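Local coordinates for putative aminotransferase (PDB 4ZWV), which probably acts as a pyridoxal phosphate-dependent sugar aminotransferase in the biosynthesis of the aminopentose of the indolocarbazole AT2433, at residues 63-68 with 88-93; 77-80 with 86-89; 98-103 with 328-333; 110-115 with 134-139; 321-326 with 335-340. One frame throughout, in Å; residues are numbered along the deposited sequence. Where two conformers were deposited one is given.

Interaction 1 of 5, residues 63-68 with 88-93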
# COMPACT_ATOMS: atom_id res chain seq x y z
N LEU A 63 0.54 -9.26 3.42
CA LEU A 63 1.66 -9.67 4.26
C LEU A 63 1.40 -11.04 4.90
O LEU A 63 2.29 -11.89 4.91
CB LEU A 63 1.92 -8.61 5.34
CG LEU A 63 2.98 -8.91 6.39
CD1 LEU A 63 4.31 -9.29 5.74
CD2 LEU A 63 3.16 -7.69 7.27
N ALA A 64 0.19 -11.26 5.41
CA ALA A 64 -0.12 -12.56 6.01
C ALA A 64 0.09 -13.71 5.02
O ALA A 64 0.67 -14.75 5.37
CB ALA A 64 -1.56 -12.57 6.55
N LEU A 65 -0.35 -13.51 3.77
CA LEU A 65 -0.19 -14.54 2.75
C LEU A 65 1.29 -14.75 2.43
O LEU A 65 1.73 -15.88 2.20
CB LEU A 65 -0.97 -14.17 1.49
CG LEU A 65 -2.49 -14.33 1.61
CD1 LEU A 65 -3.17 -13.57 0.48
CD2 LEU A 65 -2.89 -15.80 1.58
N ARG A 66 2.08 -13.68 2.41
CA ARG A 66 3.50 -13.85 2.11
C ARG A 66 4.22 -14.62 3.22
O ARG A 66 5.21 -15.31 2.96
CB ARG A 66 4.19 -12.50 1.89
CG ARG A 66 3.71 -11.75 0.66
CD ARG A 66 4.14 -12.42 -0.65
NE ARG A 66 3.55 -11.74 -1.81
CZ ARG A 66 3.83 -12.01 -3.08
NH1 ARG A 66 3.24 -11.33 -4.06
NH2 ARG A 66 4.72 -12.95 -3.38
N LEU A 67 3.70 -14.53 4.45
CA LEU A 67 4.35 -15.20 5.58
C LEU A 67 4.15 -16.72 5.58
O LEU A 67 4.80 -17.44 6.34
CB LEU A 67 3.84 -14.61 6.89
CG LEU A 67 4.31 -13.17 7.16
CD1 LEU A 67 3.53 -12.56 8.31
CD2 LEU A 67 5.80 -13.13 7.46
N LEU A 68 3.26 -17.21 4.73
CA LEU A 68 2.95 -18.64 4.71
C LEU A 68 4.10 -19.46 4.19
O LEU A 68 4.78 -19.05 3.26
CB LEU A 68 1.70 -18.92 3.89
CG LEU A 68 0.45 -18.27 4.46
CD1 LEU A 68 -0.75 -18.67 3.63
CD2 LEU A 68 0.26 -18.65 5.93
N ASN A 88 -10.22 -11.21 -1.54
CA ASN A 88 -9.93 -12.15 -2.61
C ASN A 88 -8.89 -11.65 -3.59
O ASN A 88 -8.13 -12.44 -4.14
CB ASN A 88 -11.24 -12.50 -3.31
CG ASN A 88 -12.12 -13.33 -2.41
OD1 ASN A 88 -11.64 -14.31 -1.87
ND2 ASN A 88 -13.37 -12.90 -2.17
N TRP A 89 -8.82 -10.34 -3.80
CA TRP A 89 -7.80 -9.87 -4.71
C TRP A 89 -6.40 -10.02 -4.10
O TRP A 89 -5.43 -10.20 -4.84
CB TRP A 89 -8.05 -8.42 -5.12
CG TRP A 89 -9.30 -8.14 -5.97
CD1 TRP A 89 -9.69 -6.90 -6.40
CD2 TRP A 89 -10.30 -9.07 -6.49
NE1 TRP A 89 -10.85 -6.99 -7.13
CE2 TRP A 89 -11.24 -8.30 -7.20
CE3 TRP A 89 -10.48 -10.46 -6.42
CZ2 TRP A 89 -12.35 -8.87 -7.85
CZ3 TRP A 89 -11.60 -11.03 -7.06
CH2 TRP A 89 -12.51 -10.23 -7.76
N ALA A 90 -6.30 -9.98 -2.78
CA ALA A 90 -5.02 -10.27 -2.12
C ALA A 90 -4.51 -11.66 -2.49
O ALA A 90 -3.31 -11.85 -2.68
CB ALA A 90 -5.16 -10.13 -0.60
N ILE A 91 -5.43 -12.62 -2.61
CA ILE A 91 -5.08 -13.98 -3.01
C ILE A 91 -4.51 -14.01 -4.42
O ILE A 91 -3.48 -14.64 -4.67
CB ILE A 91 -6.30 -14.93 -2.94
CG1 ILE A 91 -6.82 -15.00 -1.49
CG2 ILE A 91 -5.93 -16.33 -3.47
CD1 ILE A 91 -8.20 -15.67 -1.39
N LEU A 92 -5.17 -13.31 -5.34
CA LEU A 92 -4.71 -13.28 -6.73
C LEU A 92 -3.35 -12.58 -6.84
O LEU A 92 -2.48 -13.04 -7.60
CB LEU A 92 -5.75 -12.59 -7.62
CG LEU A 92 -7.12 -13.27 -7.62
CD1 LEU A 92 -8.09 -12.52 -8.52
CD2 LEU A 92 -6.98 -14.72 -8.05
N ALA A 93 -3.17 -11.51 -6.07
CA ALA A 93 -1.91 -10.75 -6.10
C ALA A 93 -0.77 -11.59 -5.52
O ALA A 93 0.39 -11.38 -5.89
CB ALA A 93 -2.05 -9.44 -5.33

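Interaction 2 of 5, residues 77-80 with 86-89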
# COMPACT_ATOMS: atom_id res chain seq x y z
N VAL A 77 -6.18 -21.21 -2.31
CA VAL A 77 -6.65 -20.58 -1.08
C VAL A 77 -8.16 -20.64 -1.10
O VAL A 77 -8.79 -20.23 -2.07
CB VAL A 77 -6.19 -19.12 -0.96
CG1 VAL A 77 -6.72 -18.51 0.35
CG2 VAL A 77 -4.66 -19.04 -1.00
N LEU A 78 -8.74 -21.16 -0.02
CA LEU A 78 -10.19 -21.28 0.09
C LEU A 78 -10.76 -20.00 0.69
O LEU A 78 -10.27 -19.51 1.70
CB LEU A 78 -10.54 -22.50 0.95
CG LEU A 78 -10.18 -23.83 0.31
CD1 LEU A 78 -10.08 -24.98 1.32
CD2 LEU A 78 -11.24 -24.15 -0.70
N SER A 79 -11.79 -19.46 0.06
CA SER A 79 -12.35 -18.18 0.46
C SER A 79 -13.78 -18.12 -0.03
O SER A 79 -14.13 -18.77 -1.01
CB SER A 79 -11.51 -17.03 -0.12
OG SER A 79 -11.93 -15.77 0.37
N THR A 80 -14.62 -17.34 0.65
CA THR A 80 -15.99 -17.13 0.17
C THR A 80 -16.04 -15.86 -0.68
O THR A 80 -15.22 -14.96 -0.51
CB THR A 80 -17.02 -17.05 1.32
OG1 THR A 80 -18.31 -17.42 0.85
CG2 THR A 80 -17.10 -15.64 1.88
N ALA A 86 -11.10 -6.84 -1.55
CA ALA A 86 -9.74 -6.92 -1.03
C ALA A 86 -9.37 -8.31 -0.54
O ALA A 86 -8.24 -8.76 -0.76
CB ALA A 86 -9.55 -5.93 0.11
N THR A 87 -10.31 -8.99 0.12
CA THR A 87 -10.05 -10.32 0.67
C THR A 87 -9.54 -11.26 -0.40
O THR A 87 -8.56 -11.98 -0.24
CB THR A 87 -11.33 -10.92 1.27
OG1 THR A 87 -11.89 -10.00 2.22
CG2 THR A 87 -11.03 -12.25 1.95
N ASN A 88 -10.22 -11.21 -1.54
CA ASN A 88 -9.93 -12.15 -2.61
C ASN A 88 -8.89 -11.65 -3.59
O ASN A 88 -8.13 -12.44 -4.14
CB ASN A 88 -11.24 -12.50 -3.31
CG ASN A 88 -12.12 -13.33 -2.41
OD1 ASN A 88 -11.64 -14.31 -1.87
ND2 ASN A 88 -13.37 -12.90 -2.17
N TRP A 89 -8.82 -10.34 -3.80
CA TRP A 89 -7.80 -9.87 -4.71
C TRP A 89 -6.40 -10.02 -4.10
O TRP A 89 -5.43 -10.20 -4.84
CB TRP A 89 -8.05 -8.42 -5.12
CG TRP A 89 -9.30 -8.14 -5.97
CD1 TRP A 89 -9.69 -6.90 -6.40
CD2 TRP A 89 -10.30 -9.07 -6.49
NE1 TRP A 89 -10.85 -6.99 -7.13
CE2 TRP A 89 -11.24 -8.30 -7.20
CE3 TRP A 89 -10.48 -10.46 -6.42
CZ2 TRP A 89 -12.35 -8.87 -7.85
CZ3 TRP A 89 -11.60 -11.03 -7.06
CH2 TRP A 89 -12.51 -10.23 -7.76

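Interaction 3 of 5, residues 98-103 with 328-333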
# COMPACT_ATOMS: atom_id res chain seq x y z
N ILE A 98 -8.01 -19.01 -6.30
CA ILE A 98 -9.12 -19.01 -5.36
C ILE A 98 -10.02 -20.21 -5.61
O ILE A 98 -10.41 -20.47 -6.75
CB ILE A 98 -9.97 -17.73 -5.47
CG1 ILE A 98 -9.13 -16.48 -5.22
CG2 ILE A 98 -11.14 -17.77 -4.49
CD1 ILE A 98 -9.84 -15.19 -5.62
N THR A 99 -10.35 -20.95 -4.55
CA THR A 99 -11.41 -21.95 -4.63
C THR A 99 -12.54 -21.44 -3.76
O THR A 99 -12.39 -21.29 -2.54
CB THR A 99 -10.95 -23.33 -4.17
OG1 THR A 99 -9.96 -23.83 -5.08
CG2 THR A 99 -12.12 -24.30 -4.13
N TRP A 100 -13.68 -21.14 -4.39
CA TRP A 100 -14.79 -20.54 -3.67
C TRP A 100 -15.45 -21.52 -2.71
O TRP A 100 -15.69 -22.68 -3.07
CB TRP A 100 -15.86 -20.01 -4.62
CG TRP A 100 -15.43 -18.92 -5.54
CD1 TRP A 100 -15.49 -18.94 -6.91
CD2 TRP A 100 -14.89 -17.64 -5.18
NE1 TRP A 100 -15.00 -17.77 -7.42
CE2 TRP A 100 -14.64 -16.94 -6.39
CE3 TRP A 100 -14.59 -17.01 -3.97
CZ2 TRP A 100 -14.11 -15.65 -6.41
CZ3 TRP A 100 -14.07 -15.72 -3.99
CH2 TRP A 100 -13.83 -15.06 -5.20
N VAL A 101 -15.75 -21.03 -1.52
CA VAL A 101 -16.53 -21.76 -0.53
C VAL A 101 -17.89 -21.09 -0.39
O VAL A 101 -17.99 -19.85 -0.44
CB VAL A 101 -15.81 -21.80 0.84
CG1 VAL A 101 -16.57 -22.66 1.85
CG2 VAL A 101 -14.39 -22.34 0.66
N ASP A 102 -18.92 -21.91 -0.24
CA ASP A 102 -20.29 -21.42 -0.16
C ASP A 102 -20.53 -20.67 1.15
O ASP A 102 -19.68 -20.66 2.05
CB ASP A 102 -21.26 -22.59 -0.28
CG ASP A 102 -22.60 -22.21 -0.90
OD1 ASP A 102 -22.91 -21.00 -1.01
OD2 ASP A 102 -23.32 -23.15 -1.29
N VAL A 103 -21.69 -20.05 1.22
CA VAL A 103 -22.13 -19.27 2.35
C VAL A 103 -23.27 -19.97 3.09
O VAL A 103 -24.17 -20.53 2.46
CB VAL A 103 -22.59 -17.87 1.88
CG1 VAL A 103 -23.21 -17.08 3.00
CG2 VAL A 103 -21.41 -17.10 1.27
N SER A 328 -15.78 -10.36 -13.81
CA SER A 328 -15.29 -11.01 -15.01
C SER A 328 -13.81 -11.40 -14.87
O SER A 328 -13.37 -12.35 -15.51
CB SER A 328 -15.53 -10.13 -16.24
OG SER A 328 -14.84 -8.90 -16.15
N CYS A 329 -13.07 -10.73 -13.99
CA CYS A 329 -11.66 -11.09 -13.78
C CYS A 329 -11.49 -12.49 -13.19
O CYS A 329 -10.40 -13.06 -13.23
CB CYS A 329 -10.95 -10.06 -12.90
SG CYS A 329 -11.46 -10.03 -11.15
N VAL A 330 -12.56 -13.07 -12.63
CA VAL A 330 -12.46 -14.42 -12.08
C VAL A 330 -13.49 -15.35 -12.73
O VAL A 330 -13.91 -16.34 -12.14
CB VAL A 330 -12.62 -14.42 -10.52
CG1 VAL A 330 -11.34 -13.89 -9.87
CG2 VAL A 330 -13.84 -13.60 -10.08
N ALA A 331 -13.87 -15.05 -13.97
CA ALA A 331 -14.84 -15.89 -14.67
C ALA A 331 -14.36 -17.34 -14.76
O ALA A 331 -15.18 -18.26 -14.77
CB ALA A 331 -15.11 -15.33 -16.06
N HIS A 332 -13.05 -17.55 -14.80
CA HIS A 332 -12.49 -18.89 -14.93
C HIS A 332 -12.58 -19.72 -13.65
O HIS A 332 -12.28 -20.91 -13.65
CB HIS A 332 -11.02 -18.81 -15.39
CG HIS A 332 -10.13 -18.07 -14.45
ND1 HIS A 332 -10.24 -16.72 -14.23
CD2 HIS A 332 -9.09 -18.49 -13.69
CE1 HIS A 332 -9.33 -16.34 -13.35
NE2 HIS A 332 -8.61 -17.40 -13.01
N LEU A 333 -13.00 -19.08 -12.56
CA LEU A 333 -13.05 -19.74 -11.25
C LEU A 333 -14.47 -20.02 -10.76
O LEU A 333 -14.67 -20.45 -9.62
CB LEU A 333 -12.32 -18.87 -10.20
CG LEU A 333 -10.86 -18.55 -10.48
CD1 LEU A 333 -10.30 -17.62 -9.41
CD2 LEU A 333 -10.05 -19.84 -10.56
O HOH W 1 -13.35 -21.48 -7.42
O HOH W 2 -15.67 -16.82 -10.08

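Interaction 4 of 5, residues 110-115 with 134-139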
# COMPACT_ATOMS: atom_id res chain seq x y z
N MSE A 110 -19.03 -17.97 5.97
CA MSE A 110 -18.59 -19.19 5.29
C MSE A 110 -19.28 -20.46 5.79
O MSE A 110 -19.37 -20.70 6.99
CB MSE A 110 -17.08 -19.35 5.44
CG MSE A 110 -16.53 -20.55 4.69
SE MSE A 110 -14.61 -20.77 4.93
CE MSE A 110 -13.95 -19.45 3.68
N ASP A 111 -19.75 -21.27 4.84
CA ASP A 111 -20.33 -22.58 5.11
C ASP A 111 -19.19 -23.54 5.45
O ASP A 111 -18.43 -23.94 4.58
CB ASP A 111 -21.14 -23.04 3.89
CG ASP A 111 -21.76 -24.43 4.05
OD1 ASP A 111 -21.29 -25.25 4.86
OD2 ASP A 111 -22.74 -24.71 3.32
N LEU A 112 -19.08 -23.91 6.72
CA LEU A 112 -17.94 -24.73 7.13
C LEU A 112 -18.07 -26.19 6.71
O LEU A 112 -17.07 -26.91 6.67
CB LEU A 112 -17.73 -24.63 8.65
CG LEU A 112 -17.35 -23.22 9.13
CD1 LEU A 112 -17.16 -23.19 10.64
CD2 LEU A 112 -16.11 -22.70 8.43
N ASP A 113 -19.29 -26.65 6.41
CA ASP A 113 -19.46 -27.99 5.83
C ASP A 113 -18.85 -28.01 4.44
O ASP A 113 -18.16 -28.97 4.06
CB ASP A 113 -20.94 -28.36 5.75
CG ASP A 113 -21.58 -28.56 7.10
OD1 ASP A 113 -20.97 -29.23 7.96
OD2 ASP A 113 -22.68 -28.02 7.32
N ASP A 114 -19.11 -26.95 3.68
CA ASP A 114 -18.58 -26.84 2.33
C ASP A 114 -17.06 -26.67 2.39
O ASP A 114 -16.34 -27.24 1.57
CB ASP A 114 -19.23 -25.67 1.59
CG ASP A 114 -18.99 -25.71 0.09
OD1 ASP A 114 -19.18 -26.79 -0.52
OD2 ASP A 114 -18.61 -24.67 -0.48
N LEU A 115 -16.59 -25.91 3.36
CA LEU A 115 -15.15 -25.76 3.56
C LEU A 115 -14.48 -27.11 3.73
O LEU A 115 -13.50 -27.42 3.03
CB LEU A 115 -14.85 -24.89 4.78
CG LEU A 115 -13.36 -24.87 5.13
CD1 LEU A 115 -12.54 -24.19 4.04
CD2 LEU A 115 -13.15 -24.19 6.47
N TYR A 134 -19.77 -10.31 12.42
CA TYR A 134 -20.21 -11.52 13.14
C TYR A 134 -19.16 -12.62 13.06
O TYR A 134 -18.78 -13.05 11.98
CB TYR A 134 -21.54 -12.01 12.58
CG TYR A 134 -22.09 -13.21 13.32
CD1 TYR A 134 -22.48 -13.10 14.65
CD2 TYR A 134 -22.23 -14.44 12.70
CE1 TYR A 134 -23.00 -14.18 15.35
CE2 TYR A 134 -22.76 -15.54 13.39
CZ TYR A 134 -23.12 -15.40 14.71
OH TYR A 134 -23.63 -16.47 15.40
N PRO A 135 -18.69 -13.11 14.21
CA PRO A 135 -17.59 -14.07 14.12
C PRO A 135 -17.97 -15.46 13.61
O PRO A 135 -19.03 -16.01 13.92
CB PRO A 135 -17.09 -14.18 15.57
CG PRO A 135 -17.55 -12.91 16.22
CD PRO A 135 -18.89 -12.63 15.59
N VAL A 136 -17.05 -16.01 12.83
CA VAL A 136 -17.03 -17.41 12.42
C VAL A 136 -16.86 -18.33 13.63
O VAL A 136 -16.27 -17.94 14.64
CB VAL A 136 -15.86 -17.63 11.41
CG1 VAL A 136 -15.72 -19.07 10.98
CG2 VAL A 136 -16.06 -16.72 10.18
N ASP A 137 -17.40 -19.55 13.53
CA ASP A 137 -17.22 -20.57 14.55
C ASP A 137 -15.78 -21.10 14.54
O ASP A 137 -15.49 -22.13 13.91
CB ASP A 137 -18.23 -21.70 14.30
CG ASP A 137 -18.28 -22.73 15.41
OD1 ASP A 137 -17.39 -22.76 16.30
OD2 ASP A 137 -19.23 -23.54 15.38
N LEU A 138 -14.89 -20.41 15.23
CA LEU A 138 -13.46 -20.69 15.14
C LEU A 138 -13.06 -22.04 15.74
O LEU A 138 -12.12 -22.67 15.24
CB LEU A 138 -12.66 -19.57 15.81
CG LEU A 138 -12.74 -18.23 15.06
CD1 LEU A 138 -12.07 -17.15 15.90
CD2 LEU A 138 -12.09 -18.30 13.69
N ASP A 139 -13.77 -22.51 16.77
CA ASP A 139 -13.45 -23.81 17.35
C ASP A 139 -13.79 -24.93 16.36
O ASP A 139 -13.07 -25.92 16.25
CB ASP A 139 -14.21 -24.06 18.66
CG ASP A 139 -13.71 -23.21 19.83
OD1 ASP A 139 -12.69 -22.50 19.71
OD2 ASP A 139 -14.37 -23.28 20.90

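Interaction 5 of 5, residues 321-326 with 335-340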
# COMPACT_ATOMS: atom_id res chain seq x y z
N SER A 321 -20.78 -5.16 -0.97
CA SER A 321 -20.08 -5.43 -2.22
C SER A 321 -20.90 -6.36 -3.10
O SER A 321 -21.82 -7.03 -2.63
CB SER A 321 -18.71 -6.08 -1.95
OG SER A 321 -17.77 -5.13 -1.49
N ARG A 322 -20.56 -6.40 -4.39
CA ARG A 322 -21.06 -7.45 -5.27
C ARG A 322 -20.38 -8.77 -4.89
O ARG A 322 -19.19 -8.77 -4.55
CB ARG A 322 -20.78 -7.11 -6.74
CG ARG A 322 -21.32 -8.12 -7.72
CD ARG A 322 -20.95 -7.76 -9.16
NE ARG A 322 -21.61 -8.66 -10.10
CZ ARG A 322 -21.64 -8.48 -11.42
NH1 ARG A 322 -21.07 -7.42 -11.97
NH2 ARG A 322 -22.26 -9.37 -12.19
N ARG A 323 -21.11 -9.88 -4.91
CA ARG A 323 -20.45 -11.17 -4.68
C ARG A 323 -19.26 -11.32 -5.65
O ARG A 323 -19.42 -11.12 -6.86
CB ARG A 323 -21.44 -12.34 -4.83
CG ARG A 323 -22.18 -12.41 -6.16
CD ARG A 323 -23.23 -13.54 -6.16
NE ARG A 323 -22.61 -14.87 -6.23
CZ ARG A 323 -23.31 -16.00 -6.21
NH1 ARG A 323 -24.64 -15.95 -6.11
NH2 ARG A 323 -22.69 -17.17 -6.27
N ASN A 324 -18.08 -11.63 -5.12
CA ASN A 324 -16.84 -11.44 -5.89
C ASN A 324 -16.70 -12.44 -7.03
O ASN A 324 -15.98 -12.18 -8.00
CB ASN A 324 -15.60 -11.56 -5.00
CG ASN A 324 -15.50 -10.51 -3.89
OD1 ASN A 324 -14.55 -10.54 -3.12
ND2 ASN A 324 -16.48 -9.60 -3.79
N ASP A 325 -17.39 -13.57 -6.91
CA ASP A 325 -17.29 -14.62 -7.92
C ASP A 325 -17.99 -14.25 -9.23
O ASP A 325 -17.80 -14.94 -10.23
CB ASP A 325 -17.84 -15.96 -7.37
CG ASP A 325 -19.32 -15.90 -6.96
OD1 ASP A 325 -19.79 -14.84 -6.48
OD2 ASP A 325 -20.01 -16.93 -7.11
N GLU A 326 -18.75 -13.16 -9.22
CA GLU A 326 -19.41 -12.70 -10.45
C GLU A 326 -18.55 -11.76 -11.30
O GLU A 326 -18.91 -11.44 -12.44
CB GLU A 326 -20.73 -11.99 -10.10
CG GLU A 326 -21.86 -12.96 -9.75
CD GLU A 326 -23.20 -12.27 -9.54
OE1 GLU A 326 -23.27 -11.03 -9.58
OE2 GLU A 326 -24.20 -12.99 -9.32
N THR A 335 -17.95 -21.45 -9.70
CA THR A 335 -18.41 -22.74 -9.21
C THR A 335 -19.85 -22.58 -8.72
O THR A 335 -20.34 -21.47 -8.55
CB THR A 335 -17.51 -23.26 -8.09
OG1 THR A 335 -17.79 -24.63 -7.82
CG2 THR A 335 -17.71 -22.47 -6.83
N SER A 336 -20.52 -23.70 -8.48
CA SER A 336 -21.90 -23.64 -8.02
C SER A 336 -21.95 -23.41 -6.51
O SER A 336 -21.42 -24.20 -5.75
CB SER A 336 -22.65 -24.91 -8.38
OG SER A 336 -23.96 -24.89 -7.83
N LEU A 337 -22.60 -22.32 -6.10
CA LEU A 337 -22.73 -21.99 -4.69
C LEU A 337 -24.20 -21.81 -4.35
O LEU A 337 -24.68 -20.68 -4.24
CB LEU A 337 -21.93 -20.72 -4.36
CG LEU A 337 -20.45 -20.76 -4.70
CD1 LEU A 337 -19.81 -19.39 -4.50
CD2 LEU A 337 -19.73 -21.81 -3.87
N PRO A 338 -24.93 -22.92 -4.18
CA PRO A 338 -26.38 -22.86 -4.02
C PRO A 338 -26.80 -22.17 -2.72
O PRO A 338 -27.87 -21.56 -2.69
CB PRO A 338 -26.79 -24.34 -4.02
CG PRO A 338 -25.57 -25.08 -3.62
CD PRO A 338 -24.41 -24.30 -4.18
N GLY A 339 -25.98 -22.25 -1.68
CA GLY A 339 -26.29 -21.56 -0.43
C GLY A 339 -26.33 -20.06 -0.64
O GLY A 339 -27.30 -19.38 -0.30
N LEU A 340 -25.27 -19.52 -1.23
CA LEU A 340 -25.22 -18.10 -1.54
C LEU A 340 -26.34 -17.72 -2.52
O LEU A 340 -26.98 -16.68 -2.35
CB LEU A 340 -23.85 -17.72 -2.10
CG LEU A 340 -23.65 -16.25 -2.47
CD1 LEU A 340 -24.08 -15.34 -1.31
CD2 LEU A 340 -22.19 -16.00 -2.85
O HOH W 3 -23.48 -19.99 -7.52
O HOH W 4 -19.22 -18.94 -8.60

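Interaction 1 of 5, residues 63-68 with 88-93
With CG anti to its carbonyl carbon (chi1 -74°) and chi2 extended at 164°, Leu65 holds its CD1 methyl out from helix 57-66 and sets it against the backbone of helix 85-93. That one methyl does nearly all the touching. It lies 3.6 Å from Ala90 O and 3.9 Å from Ile91 N, so it rests on the peptide between those two residues. The methyl of Ala90 flanks it, with Leu65 CD1 4.1 Å from Ala90 CB, and Leu65 CD1 also stands 4.4 Å from Ile91 CG1. Ile91 has its CB pointing away from helix 57-66; its CG2 turns to Ile98 and its CD1 to Val77. The CA atoms of Leu65 and Ile91 are 7.6 Å apart, a closeness consistent with the small side chain at Ala90.

Toward the end of both helices, Arg66, modelled in two conformers, bends at chi2 and brings NH1 to 3.4 Å from Ala93 O, at an angle too poor for a hydrogen bond; NH1 has a weak one to Ala93 O of the second subunit instead. Leu65 also leans on Ile159 of the central sheet, and Ala90 lies about 5 Å, side chain to side chain, from Thr58, which binds pyridoxal phosphate. Two helices packed side by side against a mixed seven-stranded sheet, close to the cofactor site, belong to the large domain of fold type I aminotransferases.

Interaction 2 of 5, residues 77-80 with 86-89
Ser79 ends strand 76-79 in a fully extended conformation and faces Asn88 in the first half of helix 85-93, the two CA atoms 7.2 Å apart. Strand, helix and the following strand 97-100 make up a beta-alpha-beta unit, and this contact ties the helix back onto the strand it came from. Two hydrogen bonds do the work, both to the side-chain amide of Asn88. Ser79 puts OG anti to its own backbone N and donates to Asn88 OD1 across 2.7 Å; the hydroxyl sits a little off the plane of that carbonyl. On the other branch, Asn88 ND2 donates to Thr80 O over 3.2 Å, nearly straight at 164°, and the acceptor lies in the plane of the amide.

Because its oxygen receives and its nitrogen gives, the buried amide is fixed in one rotation about its last torsion. Asn88 ND2 has a further acceptor in Asn324 OD1, which extends the tie toward the loop that follows helix 303-312. With an alanine here in place of Asn88, the Ser79 hydroxyl and Thr80 O would probably lose these mates in the buried interior, and Asn324 OD1 its donor.

Thr87, one residue earlier, turns its hydroxyl elsewhere, to Asp161 OD2 and Thr83 OG1. What it offers the strand is its methyl, with Thr87 CG2 4.0 Å from Ser79 OG.

Interaction 3 of 5, residues 98-103 with 328-333
Leu333 lays its isobutyl group over the start of strand 97-100: its CD1 methyl lies 4.0 Å from Ile98 CB, and its CD2 methyl lies 3.9 Å from Ile98 O. The same residue also meets Trp100, crossing it at about a right angle, so that Leu333 CB comes to 4.0 Å from Trp100 NE1. The indole is touched at its rim. Leu333 O approaches the edge, near the ring plane and 3.2 Å from Trp100 CD1, while Val330 CG2 sits further along that edge by CZ2. One face of the ring is occupied from within its own strand by Ile98 CG2, 3.5 Å above the plane and offset toward the rim.

No direct hydrogen bond joins the two segments; water makes the polar links. The indole N-H of Trp100 gives itself to a water at 2.9 Å from NE1, and that water donates on to Val330 O. A second water accepts from Trp100 N and donates to Ile98 O and to Leu333 O, 2.8 Å away. It thus binds the side of the strand turned away from strand 76-79, with which Thr99 pairs. Cys329 and Ser328 hydrogen-bond to the second subunit, so the short 3-10 segment reaches toward the dimer interface. Taken together, the loop between helices 303-312 and 338-344 closes over the outermost strand, within this chain, of the seven-stranded sheet that marks the large domain of fold type I aminotransferases.

Interaction 4 of 5, residues 110-115 with 134-139
Leu112 presses its CD1 methyl on the backbone carbonyl of Asp137, 3.8 Å from Asp137 O, and the flat groups nearby are the carboxylates of the aspartates that begin the two helices. That of Asp111 is met from well above its plane by Asp114 N, which donates to Asp111 OD1 across 3.0 Å at 160°. Asp113 N reaches the same oxygen only weakly. This is N-cap geometry: Asp111 stands just before helix 112-118, with CG anti to its backbone N (chi1 178°), and its carboxylate folds back over the first turn. The carboxylate of Asp137 does the like for helix 138-152, where Asp137 OD1 accepts from Arg140 N and also has the hydroxyl of Tyr170 as a partner.

The contact itself is apolar and small. Leu112 and Asp137 cross at about a right angle, and Leu112 CD1 touches the base of the aspartate, 4.1 Å from Asp137 CB, rather than its charged end. A looser touch, 4.4 Å between Leu112 CD1 and Val136 CG1, adds to the contact. Asp137, whose carbonyl the leucine meets, is the centre of an inverse gamma turn.

Beyond the two segments, Leu112 also rests on Arg140 and Ile144, and a salt bridge from Asp113 to Arg140 links the helices again. Strand 123-129, which lies between the two helices in sequence, receives selenomethionine Met110 on Val128 and Leu115 on Ile126, so the start of helix 112-118 packs on that strand, while Leu115 also touches Leu141 of helix 138-152.

Interaction 5 of 5, residues 321-326 with 335-340
Arg323 leaves its backbone with CB pointing at 335-340 and CG set between the backbone N and the carbonyl carbon (chi1 56°), then bends at chi3 to turn one face of its guanidinium to Leu340. At NE the chain meets acid: NE donates to Asp325 OD1 over 2.8 Å, almost straight at 174° and in the guanidinium plane. CZ comes next, with Leu340 CD2 3.5 Å from it and over the centre of that face. The tip then divides. NH1 forms a salt bridge with Asp341, while NH2 donates to Asp325 OD2 at 2.8 Å and to a water 3.2 Å away that also accepts from Leu337 N. NE and NH2 thus grip Asp325 side-on, one oxygen each, and each oxygen uses its syn lone pair. Tyr344 adds a cation-pi contact.

The place is the start of helix 338-344, with Leu337 at the N-cap position; Asp102, just past strand 97-100, accepts from Gly339 N and Leu340 N, so the helix start is held from the large sheet too. A methionine in place of Arg323 would probably leave Asp325 OD1 and Asp341 without this cationic mate and Leu340 without the flat surface it lies on.

Leu337 fills in beside the ion pair, its CD1 methyl 3.6 Å from Asp325 OD2. That oxygen also receives a water at 2.6 Å, which accepts from Thr335 N, and a salt bridge from Arg334.

Overall arrangement
Helix 85-93 and strand 97-100 tie the set together. Interactions 1 and 2 share Asn88 and Trp89, with centres 9 Å apart, and Ile91 CD1 packs on Val77 CG1 between them. The centres of interactions 2 and 3 also lie 9 Å apart, across two neighbouring strands of the large sheet. Those of interactions 3 and 5 lie 7 Å apart, where Asp102 holds the helix start. Interaction 4 meets interaction 3 through Asp111 and Asp114, which hydrogen-bond with the backbone of Asp102. Interactions 1 and 2 lie nearest the cofactor site: Ala90 is about 5 Å from Thr58, and Thr87 about 8 Å from His164, measured between side chains. Interactions 3 and 5 are remote from it.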